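Local coordinates for glycerol dehydratase (PDB 1R9D), which probably dehydrates glycerol by radical chemistry that does not depend on vitamin B12, as a member of the pyruvate formate-lyase-like family, at residues F89-L94 and D121-W126; D96-L101 and E114-L119. One frame throughout, in Å; residues are numbered along the deposited sequence.

Contact 1. Residues F89-L94 and D121-W126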
ATOM      1  N   PHE A  89      10.719  13.266  -2.354  1.00 24.48           N
ATOM      2  CA  PHE A  89       9.495  13.927  -2.803  1.00 24.34           C
ATOM      3  C   PHE A  89       9.575  14.284  -4.286  1.00 24.65           C
ATOM      4  O   PHE A  89       8.649  14.006  -5.044  1.00 24.18           O
ATOM      5  CB  PHE A  89       9.237  15.165  -1.945  1.00 24.56           C
ATOM      6  CG  PHE A  89       9.151  14.863  -0.472  1.00 24.57           C
ATOM      7  CD1 PHE A  89      10.040  15.442   0.427  1.00 23.40           C
ATOM      8  CD2 PHE A  89       8.193  13.971   0.011  1.00 24.66           C
ATOM      9  CE1 PHE A  89       9.981  15.138   1.790  1.00 23.55           C
ATOM     10  CE2 PHE A  89       8.125  13.661   1.369  1.00 24.29           C
ATOM     11  CZ  PHE A  89       9.019  14.242   2.264  1.00 24.05           C
ATOM     12  N   SER A  90      10.682  14.901  -4.690  1.00 24.99           N
ATOM     13  CA  SER A  90      10.924  15.261  -6.090  1.00 24.85           C
ATOM     14  C   SER A  90      12.390  15.663  -6.170  1.00 24.80           C
ATOM     15  O   SER A  90      12.995  16.001  -5.157  1.00 24.38           O
ATOM     16  CB  SER A  90      10.045  16.435  -6.540  1.00 25.20           C
ATOM     17  OG  SER A  90      10.483  17.654  -5.970  1.00 25.20           O
ATOM     18  N   ASN A  91      12.969  15.623  -7.363  1.00 25.64           N
ATOM     19  CA  ASN A  91      14.373  15.999  -7.496  1.00 27.02           C
ATOM     20  C   ASN A  91      14.773  16.363  -8.916  1.00 27.52           C
ATOM     21  O   ASN A  91      15.814  16.987  -9.127  1.00 28.39           O
ATOM     22  CB  ASN A  91      15.264  14.866  -6.989  1.00 26.13           C
ATOM     23  CG  ASN A  91      15.036  13.578  -7.738  1.00 25.79           C
ATOM     24  OD1 ASN A  91      15.447  13.432  -8.893  1.00 25.28           O
ATOM     25  ND2 ASN A  91      14.355  12.633  -7.092  1.00 25.67           N
ATOM     26  N   LYS A  92      13.954  15.981  -9.888  1.00 28.88           N
ATOM     27  CA  LYS A  92      14.260  16.290 -11.277  1.00 29.87           C
ATOM     28  C   LYS A  92      14.317  17.798 -11.521  1.00 29.94           C
ATOM     29  O   LYS A  92      15.035  18.258 -12.408  1.00 29.42           O
ATOM     30  CB  LYS A  92      13.237  15.634 -12.207  1.00 31.49           C
ATOM     31  CG  LYS A  92      13.358  14.109 -12.260  1.00 32.31           C
ATOM     32  CD  LYS A  92      12.367  13.494 -13.235  1.00 34.35           C
ATOM     33  CE  LYS A  92      12.380  11.967 -13.155  1.00 34.73           C
ATOM     34  NZ  LYS A  92      13.730  11.393 -13.441  1.00 36.49           N
ATOM     35  N   TRP A  93      13.573  18.570 -10.734  1.00 29.40           N
ATOM     36  CA  TRP A  93      13.596  20.019 -10.898  1.00 30.11           C
ATOM     37  C   TRP A  93      14.977  20.550 -10.508  1.00 31.03           C
ATOM     38  O   TRP A  93      15.498  21.479 -11.130  1.00 31.27           O
ATOM     39  CB  TRP A  93      12.523  20.689 -10.025  1.00 28.89           C
ATOM     40  CG  TRP A  93      12.741  20.534  -8.546  1.00 27.58           C
ATOM     41  CD1 TRP A  93      12.207  19.576  -7.731  1.00 27.41           C
ATOM     42  CD2 TRP A  93      13.564  21.356  -7.711  1.00 26.44           C
ATOM     43  NE1 TRP A  93      12.646  19.752  -6.440  1.00 26.78           N
ATOM     44  CE2 TRP A  93      13.481  20.837  -6.401  1.00 26.59           C
ATOM     45  CE3 TRP A  93      14.366  22.484  -7.944  1.00 26.76           C
ATOM     46  CZ2 TRP A  93      14.169  21.407  -5.324  1.00 26.92           C
ATOM     47  CZ3 TRP A  93      15.050  23.052  -6.870  1.00 26.04           C
ATOM     48  CH2 TRP A  93      14.946  22.511  -5.577  1.00 27.03           C
ATOM     49  N   LEU A  94      15.563  19.946  -9.477  1.00 31.08           N
ATOM     50  CA  LEU A  94      16.876  20.350  -8.989  1.00 32.25           C
ATOM     51  C   LEU A  94      17.912  20.009 -10.049  1.00 32.78           C
ATOM     52  O   LEU A  94      18.794  20.811 -10.356  1.00 32.62           O
ATOM     53  CB  LEU A  94      17.216  19.610  -7.692  1.00 33.07           C
ATOM     54  CG  LEU A  94      18.006  20.348  -6.606  1.00 34.70           C
ATOM     55  CD1 LEU A  94      18.659  19.329  -5.695  1.00 33.61           C
ATOM     56  CD2 LEU A  94      19.056  21.253  -7.214  1.00 34.89           C
ATOM     57  N   ASP A 121      24.220  10.494  -8.693  1.00 35.07           N
ATOM     58  CA  ASP A 121      23.727   9.177  -8.298  1.00 35.57           C
ATOM     59  C   ASP A 121      22.354   9.272  -7.630  1.00 34.68           C
ATOM     60  O   ASP A 121      21.533   8.360  -7.743  1.00 34.56           O
ATOM     61  CB  ASP A 121      24.703   8.504  -7.334  1.00 36.57           C
ATOM     62  CG  ASP A 121      24.285   7.088  -6.988  1.00 38.35           C
ATOM     63  OD1 ASP A 121      24.286   6.232  -7.896  1.00 40.30           O
ATOM     64  OD2 ASP A 121      23.948   6.830  -5.814  1.00 39.53           O
ATOM     65  N   VAL A 122      22.118  10.373  -6.924  1.00 34.08           N
ATOM     66  CA  VAL A 122      20.844  10.578  -6.244  1.00 33.08           C
ATOM     67  C   VAL A 122      19.722  10.644  -7.279  1.00 32.56           C
ATOM     68  O   VAL A 122      18.717   9.948  -7.159  1.00 32.29           O
ATOM     69  CB  VAL A 122      20.862  11.882  -5.413  1.00 33.56           C
ATOM     70  CG1 VAL A 122      19.506  12.101  -4.752  1.00 33.04           C
ATOM     71  CG2 VAL A 122      21.951  11.805  -4.355  1.00 32.64           C
ATOM     72  N   PHE A 123      19.908  11.478  -8.301  1.00 31.41           N
ATOM     73  CA  PHE A 123      18.920  11.622  -9.366  1.00 31.19           C
ATOM     74  C   PHE A 123      18.673  10.275 -10.040  1.00 31.63           C
ATOM     75  O   PHE A 123      17.541   9.944 -10.392  1.00 31.11           O
ATOM     76  CB  PHE A 123      19.405  12.623 -10.422  1.00 31.10           C
ATOM     77  CG  PHE A 123      19.637  14.011  -9.890  1.00 31.50           C
ATOM     78  CD1 PHE A 123      20.743  14.747 -10.304  1.00 31.36           C
ATOM     79  CD2 PHE A 123      18.747  14.591  -8.989  1.00 31.99           C
ATOM     80  CE1 PHE A 123      20.965  16.039  -9.828  1.00 32.13           C
ATOM     81  CE2 PHE A 123      18.958  15.884  -8.507  1.00 31.44           C
ATOM     82  CZ  PHE A 123      20.069  16.609  -8.928  1.00 31.63           C
ATOM     83  N   GLU A 124      19.741   9.502 -10.220  1.00 31.48           N
ATOM     84  CA  GLU A 124      19.626   8.199 -10.863  1.00 32.20           C
ATOM     85  C   GLU A 124      18.820   7.200 -10.036  1.00 30.21           C
ATOM     86  O   GLU A 124      17.939   6.524 -10.561  1.00 30.76           O
ATOM     87  CB  GLU A 124      21.017   7.623 -11.142  1.00 35.09           C
ATOM     88  CG  GLU A 124      21.000   6.337 -11.949  1.00 39.93           C
ATOM     89  CD  GLU A 124      22.393   5.768 -12.162  1.00 43.85           C
ATOM     90  OE1 GLU A 124      23.276   6.513 -12.644  1.00 46.04           O
ATOM     91  OE2 GLU A 124      22.604   4.575 -11.850  1.00 45.69           O
ATOM     92  N   TYR A 125      19.110   7.105  -8.744  1.00 29.51           N
ATOM     93  CA  TYR A 125      18.386   6.156  -7.906  1.00 30.07           C
ATOM     94  C   TYR A 125      16.902   6.465  -7.752  1.00 30.07           C
ATOM     95  O   TYR A 125      16.059   5.587  -7.935  1.00 30.00           O
ATOM     96  CB  TYR A 125      18.983   6.072  -6.502  1.00 30.30           C
ATOM     97  CG  TYR A 125      18.159   5.171  -5.598  1.00 32.23           C
ATOM     98  CD1 TYR A 125      18.214   3.782  -5.730  1.00 31.93           C
ATOM     99  CD2 TYR A 125      17.258   5.707  -4.676  1.00 32.38           C
ATOM    100  CE1 TYR A 125      17.395   2.951  -4.972  1.00 33.03           C
ATOM    101  CE2 TYR A 125      16.428   4.883  -3.911  1.00 33.18           C
ATOM    102  CZ  TYR A 125      16.503   3.506  -4.067  1.00 33.92           C
ATOM    103  OH  TYR A 125      15.677   2.686  -3.332  1.00 33.66           O
ATOM    104  N   TRP A 126      16.585   7.710  -7.410  1.00 29.67           N
ATOM    105  CA  TRP A 126      15.195   8.093  -7.173  1.00 29.42           C
ATOM    106  C   TRP A 126      14.277   8.232  -8.372  1.00 30.47           C
ATOM    107  O   TRP A 126      13.104   8.568  -8.221  1.00 30.34           O
ATOM    108  CB  TRP A 126      15.145   9.373  -6.345  1.00 27.45           C
ATOM    109  CG  TRP A 126      15.696   9.192  -4.972  1.00 26.42           C
ATOM    110  CD1 TRP A 126      16.980   9.416  -4.566  1.00 24.89           C
ATOM    111  CD2 TRP A 126      14.988   8.713  -3.823  1.00 25.49           C
ATOM    112  NE1 TRP A 126      17.115   9.107  -3.236  1.00 24.63           N
ATOM    113  CE2 TRP A 126      15.907   8.672  -2.755  1.00 25.33           C
ATOM    114  CE3 TRP A 126      13.663   8.312  -3.594  1.00 26.46           C
ATOM    115  CZ2 TRP A 126      15.549   8.245  -1.468  1.00 24.95           C
ATOM    116  CZ3 TRP A 126      13.303   7.886  -2.314  1.00 25.55           C
ATOM    117  CH2 TRP A 126      14.243   7.858  -1.269  1.00 25.50           C
TER
HETATM  118  O   HOH W   1      12.586  11.418  -9.473  1.00 29.47           O
HETATM  119  O   HOH W   2      15.209  11.355 -10.456  1.00 31.74           O

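Contact 2. Residues D96-L101 and E114-L119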
ATOM      1  N   ASP A  96      17.569  19.891 -13.130  1.00 36.06           N
ATOM      2  CA  ASP A  96      17.454  20.857 -14.219  1.00 37.34           C
ATOM      3  C   ASP A  96      18.031  22.236 -13.900  1.00 36.48           C
ATOM      4  O   ASP A  96      18.596  22.889 -14.777  1.00 36.66           O
ATOM      5  CB  ASP A  96      15.988  21.028 -14.630  1.00 39.38           C
ATOM      6  CG  ASP A  96      15.454  19.839 -15.402  1.00 42.62           C
ATOM      7  OD1 ASP A  96      16.108  19.425 -16.385  1.00 45.03           O
ATOM      8  OD2 ASP A  96      14.373  19.323 -15.036  1.00 44.89           O
ATOM      9  N   GLU A  97      17.897  22.672 -12.650  1.00 35.19           N
ATOM     10  CA  GLU A  97      18.365  23.994 -12.237  1.00 35.88           C
ATOM     11  C   GLU A  97      19.734  24.073 -11.576  1.00 36.27           C
ATOM     12  O   GLU A  97      20.140  25.144 -11.122  1.00 35.89           O
ATOM     13  CB  GLU A  97      17.349  24.617 -11.283  1.00 35.64           C
ATOM     14  CG  GLU A  97      16.024  24.949 -11.913  1.00 35.87           C
ATOM     15  CD  GLU A  97      15.032  25.456 -10.889  1.00 36.65           C
ATOM     16  OE1 GLU A  97      15.431  26.282 -10.038  1.00 36.75           O
ATOM     17  OE2 GLU A  97      13.858  25.033 -10.940  1.00 35.74           O
ATOM     18  N   LEU A  98      20.443  22.952 -11.513  1.00 36.78           N
ATOM     19  CA  LEU A  98      21.756  22.921 -10.878  1.00 38.36           C
ATOM     20  C   LEU A  98      22.686  24.074 -11.233  1.00 38.63           C
ATOM     21  O   LEU A  98      23.344  24.638 -10.358  1.00 39.05           O
ATOM     22  CB  LEU A  98      22.478  21.611 -11.205  1.00 39.19           C
ATOM     23  CG  LEU A  98      22.049  20.339 -10.481  1.00 39.29           C
ATOM     24  CD1 LEU A  98      22.946  19.195 -10.925  1.00 40.02           C
ATOM     25  CD2 LEU A  98      22.147  20.535  -8.975  1.00 39.26           C
ATOM     26  N   ASP A  99      22.737  24.432 -12.511  1.00 39.04           N
ATOM     27  CA  ASP A  99      23.647  25.484 -12.944  1.00 39.94           C
ATOM     28  C   ASP A  99      23.137  26.919 -12.974  1.00 39.95           C
ATOM     29  O   ASP A  99      23.859  27.818 -13.415  1.00 40.12           O
ATOM     30  CB  ASP A  99      24.232  25.115 -14.307  1.00 41.54           C
ATOM     31  CG  ASP A  99      24.916  23.758 -14.291  1.00 43.29           C
ATOM     32  OD1 ASP A  99      25.646  23.476 -13.318  1.00 44.30           O
ATOM     33  OD2 ASP A  99      24.729  22.976 -15.247  1.00 45.60           O
ATOM     34  N   ARG A 100      21.914  27.158 -12.512  1.00 38.92           N
ATOM     35  CA  ARG A 100      21.417  28.527 -12.505  1.00 38.46           C
ATOM     36  C   ARG A 100      20.847  28.977 -11.165  1.00 38.36           C
ATOM     37  O   ARG A 100      20.242  30.043 -11.067  1.00 37.31           O
ATOM     38  CB  ARG A 100      20.399  28.751 -13.634  1.00 39.43           C
ATOM     39  CG  ARG A 100      19.174  27.855 -13.644  1.00 39.45           C
ATOM     40  CD  ARG A 100      18.192  28.355 -14.702  1.00 40.31           C
ATOM     41  NE  ARG A 100      16.959  27.575 -14.764  1.00 40.16           N
ATOM     42  CZ  ARG A 100      16.847  26.393 -15.362  1.00 40.83           C
ATOM     43  NH1 ARG A 100      17.896  25.841 -15.960  1.00 40.58           N
ATOM     44  NH2 ARG A 100      15.679  25.764 -15.369  1.00 40.77           N
ATOM     45  N   LEU A 101      21.060  28.171 -10.128  1.00 38.03           N
ATOM     46  CA  LEU A 101      20.586  28.518  -8.793  1.00 38.40           C
ATOM     47  C   LEU A 101      21.294  29.775  -8.296  1.00 39.16           C
ATOM     48  O   LEU A 101      20.693  30.610  -7.617  1.00 39.01           O
ATOM     49  CB  LEU A 101      20.849  27.373  -7.809  1.00 38.21           C
ATOM     50  CG  LEU A 101      19.968  26.123  -7.906  1.00 37.89           C
ATOM     51  CD1 LEU A 101      20.475  25.069  -6.932  1.00 37.63           C
ATOM     52  CD2 LEU A 101      18.523  26.487  -7.595  1.00 37.40           C
ATOM     53  N   GLU A 114      31.321  19.883  -6.140  1.00 39.57           N
ATOM     54  CA  GLU A 114      31.355  18.562  -5.524  1.00 41.19           C
ATOM     55  C   GLU A 114      29.928  18.070  -5.293  1.00 40.16           C
ATOM     56  O   GLU A 114      29.611  16.910  -5.547  1.00 39.67           O
ATOM     57  CB  GLU A 114      32.097  18.616  -4.188  1.00 43.08           C
ATOM     58  CG  GLU A 114      31.858  19.903  -3.417  1.00 48.02           C
ATOM     59  CD  GLU A 114      31.912  19.725  -1.910  1.00 50.67           C
ATOM     60  OE1 GLU A 114      32.844  19.046  -1.418  1.00 53.11           O
ATOM     61  OE2 GLU A 114      31.025  20.276  -1.215  1.00 51.42           O
ATOM     62  N   SER A 115      29.070  18.963  -4.811  1.00 39.44           N
ATOM     63  CA  SER A 115      27.679  18.611  -4.548  1.00 38.10           C
ATOM     64  C   SER A 115      26.948  18.228  -5.830  1.00 37.81           C
ATOM     65  O   SER A 115      26.182  17.266  -5.846  1.00 38.19           O
ATOM     66  CB  SER A 115      26.960  19.771  -3.860  1.00 37.18           C
ATOM     67  OG  SER A 115      27.416  19.918  -2.527  1.00 37.61           O
ATOM     68  N   LYS A 116      27.180  18.982  -6.900  1.00 37.44           N
ATOM     69  CA  LYS A 116      26.540  18.688  -8.179  1.00 37.72           C
ATOM     70  C   LYS A 116      26.920  17.280  -8.623  1.00 38.27           C
ATOM     71  O   LYS A 116      26.082  16.508  -9.099  1.00 37.62           O
ATOM     72  CB  LYS A 116      26.992  19.676  -9.254  1.00 37.41           C
ATOM     73  CG  LYS A 116      26.547  21.117  -9.047  1.00 37.49           C
ATOM     74  CD  LYS A 116      27.028  21.973 -10.215  1.00 37.38           C
ATOM     75  CE  LYS A 116      26.664  23.437 -10.050  1.00 38.62           C
ATOM     76  NZ  LYS A 116      27.198  24.262 -11.178  1.00 38.01           N
ATOM     77  N   GLU A 117      28.198  16.958  -8.459  1.00 38.31           N
ATOM     78  CA  GLU A 117      28.719  15.657  -8.847  1.00 39.13           C
ATOM     79  C   GLU A 117      28.098  14.527  -8.034  1.00 37.98           C
ATOM     80  O   GLU A 117      27.646  13.529  -8.593  1.00 38.09           O
ATOM     81  CB  GLU A 117      30.242  15.644  -8.679  1.00 41.18           C
ATOM     82  CG  GLU A 117      30.914  14.358  -9.126  1.00 45.30           C
ATOM     83  CD  GLU A 117      30.571  13.983 -10.556  1.00 47.73           C
ATOM     84  OE1 GLU A 117      30.659  14.862 -11.442  1.00 49.20           O
ATOM     85  OE2 GLU A 117      30.223  12.806 -10.794  1.00 49.58           O
ATOM     86  N   LYS A 118      28.075  14.687  -6.714  1.00 36.97           N
ATOM     87  CA  LYS A 118      27.520  13.663  -5.840  1.00 37.33           C
ATOM     88  C   LYS A 118      26.019  13.465  -6.004  1.00 36.08           C
ATOM     89  O   LYS A 118      25.504  12.376  -5.741  1.00 36.00           O
ATOM     90  CB  LYS A 118      27.846  13.976  -4.379  1.00 38.64           C
ATOM     91  CG  LYS A 118      29.326  13.822  -4.045  1.00 42.23           C
ATOM     92  CD  LYS A 118      29.599  14.035  -2.568  1.00 43.49           C
ATOM     93  CE  LYS A 118      31.073  13.808  -2.256  1.00 46.09           C
ATOM     94  NZ  LYS A 118      31.377  13.960  -0.804  1.00 47.20           N
ATOM     95  N   LEU A 119      25.314  14.505  -6.441  1.00 34.33           N
ATOM     96  CA  LEU A 119      23.873  14.387  -6.631  1.00 33.95           C
ATOM     97  C   LEU A 119      23.514  13.544  -7.852  1.00 33.88           C
ATOM     98  O   LEU A 119      22.392  13.060  -7.963  1.00 31.95           O
ATOM     99  CB  LEU A 119      23.231  15.772  -6.757  1.00 33.85           C
ATOM    100  CG  LEU A 119      23.196  16.611  -5.480  1.00 33.88           C
ATOM    101  CD1 LEU A 119      22.614  17.982  -5.793  1.00 35.28           C
ATOM    102  CD2 LEU A 119      22.354  15.903  -4.423  1.00 35.16           C
TER

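Contact 1. Residues F89-L94 and D121-W126
Asn91 OD1 lies within bonding range of HOH 2, at 2.6 Å, and so does Phe123 O, 2.7 Å from the same water. More acceptors surround this water than it has protons, so not all of its apparent bonds can be made at once; Lys92 NZ reaches it only weakly, its firmer partner being Asn127. The other end of the Asn91 amide is held as well. ND2 bonds to the carbonyl of Pro87 and weakly to HOH 1, which in turn lies within bonding range of Trp126 O, at 3.2 Å.

Between these polar grips the amide and the backbone carbonyl of Asn91 lie against the Phe123 ring. Side chain and ring run past one another in opposite senses, their planes 30° apart, with OD1 3.5 Å from CD2. Asn91 O comes obliquely to CE2 of the same ring at 3.4 Å. Farther along, Leu94 CB closes on CE2 at 4.2 Å. The indole of Trp126 leads away to Thr36, the partner of its NE1.

With CG tucked between N and the carbonyl carbon, chi1 59° carries the Asn91 amide alongside the Phe123 ring, with ND2 3.4 Å from Trp126 CB. Asn91 occupies the N-cap position yet makes no capping bond. Direct hydrogen bonds between the segments are absent: Phe123 packs on Asn91 and Leu94, while the buried amide's polar needs are met by Pro87 and water rather than by the facing helix.

Contact 2. Residues D96-L101 and E114-L119
Lys116 reaches from helix 113-125 to Leu98 and Asp99, and its chain can be traced contact by contact. CB lies beside Leu98 CD1 at 4.4 Å, a loose apolar touch. CG continues along the same leucine, and CD then passes within 3.7 Å of Asp99 OD1. From CD onward the surroundings are polar; CE lies between Asp99 OD1 and the carbonyl oxygen Leu98 O, 3.5 Å from the latter. The ammonium group finally donates to Asp99 OD1 in a salt bridge of 2.8 Å, meeting that oxygen nearly in line with its C-O bond. Such reach depends on a fully stretched chain, with chi2, chi3 and chi4 all close to 180°. NZ also bridges to Glu113 OE2, one helical turn back, so two carboxylates probably stabilise its positive charge. Asp99, for its part, brings its carboxylate obliquely across the lysine tip.

Beside the charged tip is a single apolar contact. Leu98 CD2 meets Leu119 CD1 at 4.1 Å, the two branched ends crossing at a slant. Lys116 and Leu119, three residues apart on one helix, thus both touch Leu98.

The site is graded from buried to exposed. Leu119 also packs on Ser29 and on Ala32 of helix 30-40, whereas Asp99 is exposed; Ile111, in the loop preceding helix 113-125, lies against both Leu98 and Lys116. Helix 113-125 thus packs against both helix 30-40 and residues 96-101, with Leu119 touching both.

Overall arrangement
From the N terminus the chain enters helix 92-97 through residues 89-94, leaves it through 96-101, and after a mostly non-helical connection returns along helix 113-125. Contact 2 closes that shorter loop, with 12 residues between its segments; contact 1 closes a longer one of 26, so contact 2 is nested within the loop closed by contact 1. Their centres are about 11 Å apart and their side chains touch: Phe123 CE1 lies 3.9 Å from Leu98 CD1, and Leu94 reaches both Leu101 and Leu119. Together they tie the short helix 92-97 and its flanking residues to helix 113-125, within the pyruvate formate lyase-like region.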